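Local coordinates for hypothetical protein (Bacteroides caccae, PDB 4M8R) that is of unknown function but belongs to the DUF4784 family and carries an N-terminal Ig-like domain followed by a WD40-like, propeller-type domain, at residues S371-L385 / L411-N423. Residues are numbered along the deposited sequence; the frame is centred on the assembly and turned at random.
Sequences SITNRLDRIGTITVL and LSDMPYNSVVWAN. With EDO (1,2-ethanediol), chain H.
Ser-371, Thr-373 and Thr-383 meet Val-419 and Trp-421 where two sheets of the WD40-like domain pack together. Strand 419-422 pairs antiparallel with strand 118-123, consistent with the closure of a beta-propeller ring by its C-terminal strand. Strands 371-373 and 419-422 run nearly parallel, their axes 6.5 Å apart at closest approach, and side-chain hydroxyls bridge the two. Among apolar groups, Leu-385 CD2 packs on Val-419 CG1. Arg-375 covers one indole face of Trp-421: CB sits 3.6 Å above the centroid of the five-membered ring, a CH-pi contact, and Arg-375 NE lies 3.4 Å from Trp-421 CZ2. The guanidinium is tilted 37° from the ring and forms a salt bridge with Glu-135 of the second subunit. A leucine in place of Trp-421 would probably leave the Arg-375 chain without its flat support and Thr-383 without its indole donor. Three hydrogen bonds join the segments. Val-419 N donates to Ser-371 OG at 3.2 Å. With OG1 anti to the backbone N (chi1 -176°), Thr-373 presents this oxygen to the amide of Trp-421, whose N-H points at it almost straight. The Trp-421 side chain crosses that of Thr-383, on strand 381-385, at about a right angle. Trp-421 NE1 donates close to its ring plane to Thr-383 OG1 at 2.8 Å, and that hydroxyl also bonds Asp-397 OD1.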
loop_
_atom_site.group_PDB
_atom_site.type_symbol
_atom_site.label_atom_id
_atom_site.label_comp_id
_atom_site.label_asym_id
_atom_site.label_seq_id
_atom_site.Cartn_x
_atom_site.Cartn_y
_atom_site.Cartn_z
ATOM N N SER A 371 -8.297 -27.849 21.017
ATOM C CA SER A 371 -7.556 -26.692 20.557
ATOM C C SER A 371 -8.105 -26.221 19.218
ATOM O O SER A 371 -8.543 -27.032 18.398
ATOM C CB SER A 371 -6.074 -27.032 20.419
ATOM O OG SER A 371 -5.284 -25.859 20.335
ATOM N N ILE A 372 -8.100 -24.903 19.021
ATOM C CA ILE A 372 -8.444 -24.287 17.740
ATOM C C ILE A 372 -7.391 -23.233 17.424
ATOM O O ILE A 372 -6.963 -22.494 18.307
ATOM C CB ILE A 372 -9.834 -23.610 17.775
ATOM C CG1 ILE A 372 -10.906 -24.590 18.257
ATOM C CG2 ILE A 372 -10.202 -23.069 16.397
ATOM C CD1 ILE A 372 -12.302 -24.011 18.281
ATOM N N THR A 373 -6.990 -23.156 16.160
ATOM C CA THR A 373 -6.000 -22.173 15.738
ATOM C C THR A 373 -6.112 -21.913 14.230
ATOM O O THR A 373 -6.783 -22.668 13.524
ATOM C CB THR A 373 -4.582 -22.621 16.148
ATOM O OG1 THR A 373 -3.628 -21.608 15.808
ATOM C CG2 THR A 373 -4.213 -23.955 15.492
ATOM N N ASN A 374 -5.474 -20.842 13.750
ATOM C CA ASN A 374 -5.684 -20.356 12.386
ATOM C C ASN A 374 -4.394 -20.244 11.597
ATOM O O ASN A 374 -3.413 -19.691 12.083
ATOM C CB ASN A 374 -6.332 -18.973 12.403
ATOM C CG ASN A 374 -7.668 -18.957 13.111
ATOM O OD1 ASN A 374 -7.736 -19.098 14.327
ATOM N ND2 ASN A 374 -8.738 -18.766 12.353
ATOM N N ARG A 375 -4.411 -20.758 10.372
ATOM C CA ARG A 375 -3.293 -20.609 9.458
ATOM C C ARG A 375 -3.600 -19.424 8.552
ATOM O O ARG A 375 -4.480 -19.505 7.693
ATOM C CB ARG A 375 -3.094 -21.882 8.627
ATOM C CG ARG A 375 -1.664 -22.033 8.132
ATOM C CD ARG A 375 -1.543 -22.771 6.812
ATOM N NE ARG A 375 -1.991 -24.156 6.879
ATOM C CZ ARG A 375 -1.576 -25.126 6.067
ATOM N NH1 ARG A 375 -0.670 -24.888 5.123
ATOM N NH2 ARG A 375 -2.060 -26.352 6.213
ATOM N N LEU A 376 -2.876 -18.325 8.745
ATOM C CA LEU A 376 -3.256 -17.052 8.130
ATOM C C LEU A 376 -2.822 -16.847 6.680
ATOM O O LEU A 376 -3.163 -15.827 6.099
ATOM C CB LEU A 376 -2.782 -15.884 8.999
ATOM C CG LEU A 376 -3.313 -15.899 10.438
ATOM C CD1 LEU A 376 -2.834 -14.669 11.195
ATOM C CD2 LEU A 376 -4.834 -15.986 10.456
ATOM N N ASP A 377 -2.093 -17.800 6.094
ATOM C CA ASP A 377 -1.881 -17.810 4.625
ATOM C C ASP A 377 -3.031 -18.516 3.893
ATOM O O ASP A 377 -3.054 -18.573 2.669
ATOM C CB ASP A 377 -0.514 -18.404 4.217
ATOM C CG ASP A 377 -0.289 -19.826 4.724
ATOM O OD1 ASP A 377 -1.131 -20.335 5.483
ATOM O OD2 ASP A 377 0.749 -20.428 4.376
ATOM N N ARG A 378 -3.969 -19.066 4.658
ATOM C CA ARG A 378 -5.255 -19.512 4.135
ATOM C C ARG A 378 -6.285 -18.456 4.481
ATOM O O ARG A 378 -6.044 -17.611 5.345
ATOM C CB ARG A 378 -5.665 -20.842 4.772
ATOM C CG ARG A 378 -4.714 -21.990 4.485
ATOM C CD ARG A 378 -4.747 -22.357 3.012
ATOM N NE ARG A 378 -4.012 -23.583 2.724
ATOM C CZ ARG A 378 -2.702 -23.653 2.494
ATOM N NH1 ARG A 378 -1.930 -22.564 2.519
ATOM N NH2 ARG A 378 -2.153 -24.833 2.236
ATOM N N ILE A 379 -7.432 -18.514 3.814
ATOM C CA ILE A 379 -8.569 -17.677 4.165
ATOM C C ILE A 379 -9.775 -18.562 4.450
ATOM O O ILE A 379 -9.962 -19.593 3.807
ATOM C CB ILE A 379 -8.910 -16.648 3.063
ATOM C CG1 ILE A 379 -9.066 -17.324 1.693
ATOM C CG2 ILE A 379 -7.831 -15.572 2.998
ATOM C CD1 ILE A 379 -9.690 -16.430 0.641
ATOM N N GLY A 380 -10.571 -18.166 5.436
ATOM C CA GLY A 380 -11.814 -18.856 5.758
ATOM C C GLY A 380 -11.657 -20.280 6.257
ATOM O O GLY A 380 -12.485 -21.136 5.951
ATOM N N THR A 381 -10.605 -20.542 7.027
ATOM C CA THR A 381 -10.429 -21.855 7.641
ATOM C C THR A 381 -10.043 -21.740 9.106
ATOM O O THR A 381 -9.486 -20.730 9.540
ATOM C CB THR A 381 -9.356 -22.712 6.931
ATOM O OG1 THR A 381 -8.054 -22.182 7.198
ATOM C CG2 THR A 381 -9.588 -22.753 5.427
ATOM N N ILE A 382 -10.360 -22.787 9.856
ATOM C CA ILE A 382 -9.817 -22.989 11.189
ATOM C C ILE A 382 -9.184 -24.366 11.238
ATOM O O ILE A 382 -9.544 -25.254 10.461
ATOM C CB ILE A 382 -10.887 -22.877 12.290
ATOM C CG1 ILE A 382 -12.045 -23.851 12.050
ATOM C CG2 ILE A 382 -11.408 -21.450 12.369
ATOM C CD1 ILE A 382 -13.023 -23.923 13.206
ATOM N N THR A 383 -8.233 -24.530 12.144
ATOM C CA THR A 383 -7.585 -25.807 12.349
ATOM C C THR A 383 -7.925 -26.272 13.742
ATOM O O THR A 383 -7.790 -25.519 14.704
ATOM C CB THR A 383 -6.072 -25.682 12.184
ATOM O OG1 THR A 383 -5.791 -25.203 10.861
ATOM C CG2 THR A 383 -5.394 -27.027 12.400
ATOM N N VAL A 384 -8.368 -27.520 13.842
ATOM C CA VAL A 384 -8.963 -28.035 15.062
ATOM C C VAL A 384 -8.292 -29.333 15.488
ATOM O O VAL A 384 -7.928 -30.153 14.647
ATOM C CB VAL A 384 -10.469 -28.275 14.856
ATOM C CG1 VAL A 384 -11.095 -28.915 16.083
ATOM C CG2 VAL A 384 -11.163 -26.961 14.526
ATOM N N LEU A 385 -8.138 -29.500 16.800
ATOM C CA LEU A 385 -7.568 -30.702 17.381
ATOM C C LEU A 385 -8.637 -31.424 18.203
ATOM O O LEU A 385 -9.145 -30.869 19.177
ATOM C CB LEU A 385 -6.374 -30.332 18.264
ATOM C CG LEU A 385 -5.531 -31.483 18.819
ATOM C CD1 LEU A 385 -4.754 -32.192 17.719
ATOM C CD2 LEU A 385 -4.581 -30.954 19.877
ATOM N N LEU A 411 -0.820 -36.337 10.910
ATOM C CA LEU A 411 -0.952 -35.867 12.288
ATOM C C LEU A 411 -2.063 -36.597 13.060
ATOM O O LEU A 411 -3.107 -36.015 13.386
ATOM C CB LEU A 411 -1.190 -34.352 12.279
ATOM C CG LEU A 411 -0.296 -33.531 11.345
ATOM C CD1 LEU A 411 -0.684 -32.066 11.426
ATOM C CD2 LEU A 411 1.185 -33.706 11.657
ATOM N N SER A 412 -1.818 -37.874 13.344
ATOM C CA SER A 412 -2.717 -38.692 14.165
ATOM C C SER A 412 -2.148 -38.964 15.565
ATOM O O SER A 412 -2.912 -39.126 16.520
ATOM C CB SER A 412 -3.015 -40.019 13.462
ATOM O OG SER A 412 -3.679 -39.801 12.230
ATOM N N ASP A 413 -0.820 -39.025 15.686
ATOM C CA ASP A 413 -0.176 -39.256 16.990
ATOM C C ASP A 413 -0.454 -38.091 17.951
ATOM O O ASP A 413 -1.189 -38.263 18.926
ATOM C CB ASP A 413 1.336 -39.551 16.849
ATOM C CG ASP A 413 2.103 -38.465 16.090
ATOM O OD1 ASP A 413 1.498 -37.725 15.284
ATOM O OD2 ASP A 413 3.327 -38.358 16.303
HETATM N N MSE A 414 0.108 -36.919 17.652
HETATM C CA MSE A 414 -0.177 -35.667 18.362
HETATM C C MSE A 414 -0.416 -35.817 19.851
HETATM O O MSE A 414 -1.564 -35.785 20.301
HETATM C CB MSE A 414 -1.403 -35.003 17.713
HETATM C CG MSE A 414 -1.275 -34.793 16.201
HETATM SE SE MSE A 414 0.104 -33.453 15.739
HETATM C CE MSE A 414 -1.097 -31.903 15.619
ATOM N N PRO A 415 0.665 -35.967 20.641
ATOM C CA PRO A 415 0.544 -36.009 22.102
ATOM C C PRO A 415 0.460 -34.605 22.728
ATOM O O PRO A 415 1.276 -34.251 23.585
ATOM C CB PRO A 415 1.824 -36.737 22.526
ATOM C CG PRO A 415 2.819 -36.343 21.494
ATOM C CD PRO A 415 2.056 -36.187 20.204
ATOM N N TYR A 416 -0.539 -33.828 22.300
ATOM C CA TYR A 416 -0.698 -32.427 22.700
ATOM C C TYR A 416 -2.155 -32.111 23.023
ATOM O O TYR A 416 -3.068 -32.696 22.436
ATOM C CB TYR A 416 -0.275 -31.479 21.569
ATOM C CG TYR A 416 1.005 -31.827 20.842
ATOM C CD1 TYR A 416 2.226 -31.817 21.498
ATOM C CD2 TYR A 416 0.993 -32.131 19.484
ATOM C CE1 TYR A 416 3.401 -32.124 20.832
ATOM C CE2 TYR A 416 2.166 -32.438 18.807
ATOM C CZ TYR A 416 3.364 -32.432 19.487
ATOM O OH TYR A 416 4.530 -32.734 18.826
ATOM N N ASN A 417 -2.363 -31.165 23.937
ATOM C CA ASN A 417 -3.689 -30.572 24.175
ATOM C C ASN A 417 -3.844 -29.214 23.497
ATOM O O ASN A 417 -4.966 -28.762 23.259
ATOM C CB ASN A 417 -3.964 -30.412 25.677
ATOM C CG ASN A 417 -4.584 -31.650 26.296
ATOM O OD1 ASN A 417 -5.513 -32.236 25.739
ATOM N ND2 ASN A 417 -4.085 -32.045 27.463
ATOM N N SER A 418 -2.721 -28.563 23.208
ATOM C CA SER A 418 -2.727 -27.287 22.510
ATOM C C SER A 418 -1.781 -27.341 21.328
ATOM O O SER A 418 -0.635 -27.782 21.456
ATOM C CB SER A 418 -2.299 -26.165 23.453
ATOM O OG SER A 418 -3.093 -26.161 24.623
ATOM N N VAL A 419 -2.274 -26.904 20.174
ATOM C CA VAL A 419 -1.423 -26.672 19.012
ATOM C C VAL A 419 -1.674 -25.268 18.488
ATOM O O VAL A 419 -2.750 -24.708 18.693
ATOM C CB VAL A 419 -1.655 -27.698 17.883
ATOM C CG1 VAL A 419 -1.191 -29.077 18.324
ATOM C CG2 VAL A 419 -3.113 -27.721 17.440
ATOM N N VAL A 420 -0.679 -24.712 17.809
ATOM C CA VAL A 420 -0.754 -23.347 17.315
ATOM C C VAL A 420 -0.035 -23.213 15.983
ATOM O O VAL A 420 1.075 -23.712 15.814
ATOM C CB VAL A 420 -0.168 -22.351 18.349
ATOM C CG1 VAL A 420 1.233 -22.768 18.789
ATOM C CG2 VAL A 420 -0.156 -20.935 17.792
ATOM N N TRP A 421 -0.683 -22.549 15.032
ATOM C CA TRP A 421 -0.031 -22.163 13.784
ATOM C C TRP A 421 0.826 -20.921 14.031
ATOM O O TRP A 421 0.409 -20.007 14.745
ATOM C CB TRP A 421 -1.071 -21.845 12.712
ATOM C CG TRP A 421 -1.648 -23.038 12.005
ATOM C CD1 TRP A 421 -2.934 -23.480 12.063
ATOM C CD2 TRP A 421 -0.959 -23.923 11.115
ATOM N NE1 TRP A 421 -3.090 -24.584 11.271
ATOM C CE2 TRP A 421 -1.895 -24.879 10.677
ATOM C CE3 TRP A 421 0.355 -23.997 10.647
ATOM C CZ2 TRP A 421 -1.561 -25.906 9.791
ATOM C CZ3 TRP A 421 0.691 -25.020 9.767
ATOM C CH2 TRP A 421 -0.265 -25.961 9.348
ATOM N N ALA A 422 2.017 -20.879 13.440
ATOM C CA ALA A 422 2.903 -19.734 13.637
ATOM C C ALA A 422 3.899 -19.533 12.517
ATOM O O ALA A 422 4.332 -20.486 11.874
ATOM C CB ALA A 422 3.645 -19.864 14.954
ATOM N N ASN A 423 4.227 -18.267 12.279
ATOM C CA ASN A 423 5.403 -17.889 11.504
ATOM C C ASN A 423 6.011 -16.615 12.094
ATOM O O ASN A 423 5.595 -16.174 13.177
ATOM C CB ASN A 423 5.067 -17.710 10.019
ATOM C CG ASN A 423 4.256 -16.460 9.739
ATOM O OD1 ASN A 423 3.696 -15.845 10.646
ATOM N ND2 ASN A 423 4.199 -16.073 8.473
ATOM O OXT ASN A 423 6.918 -16.009 11.513
HETATM C C1 EDO H . -9.210 -19.279 18.362
HETATM O O1 EDO H . -8.028 -19.417 19.156
HETATM C C2 EDO H . -8.793 -19.064 16.915
HETATM O O2 EDO H . -9.930 -19.029 16.041
#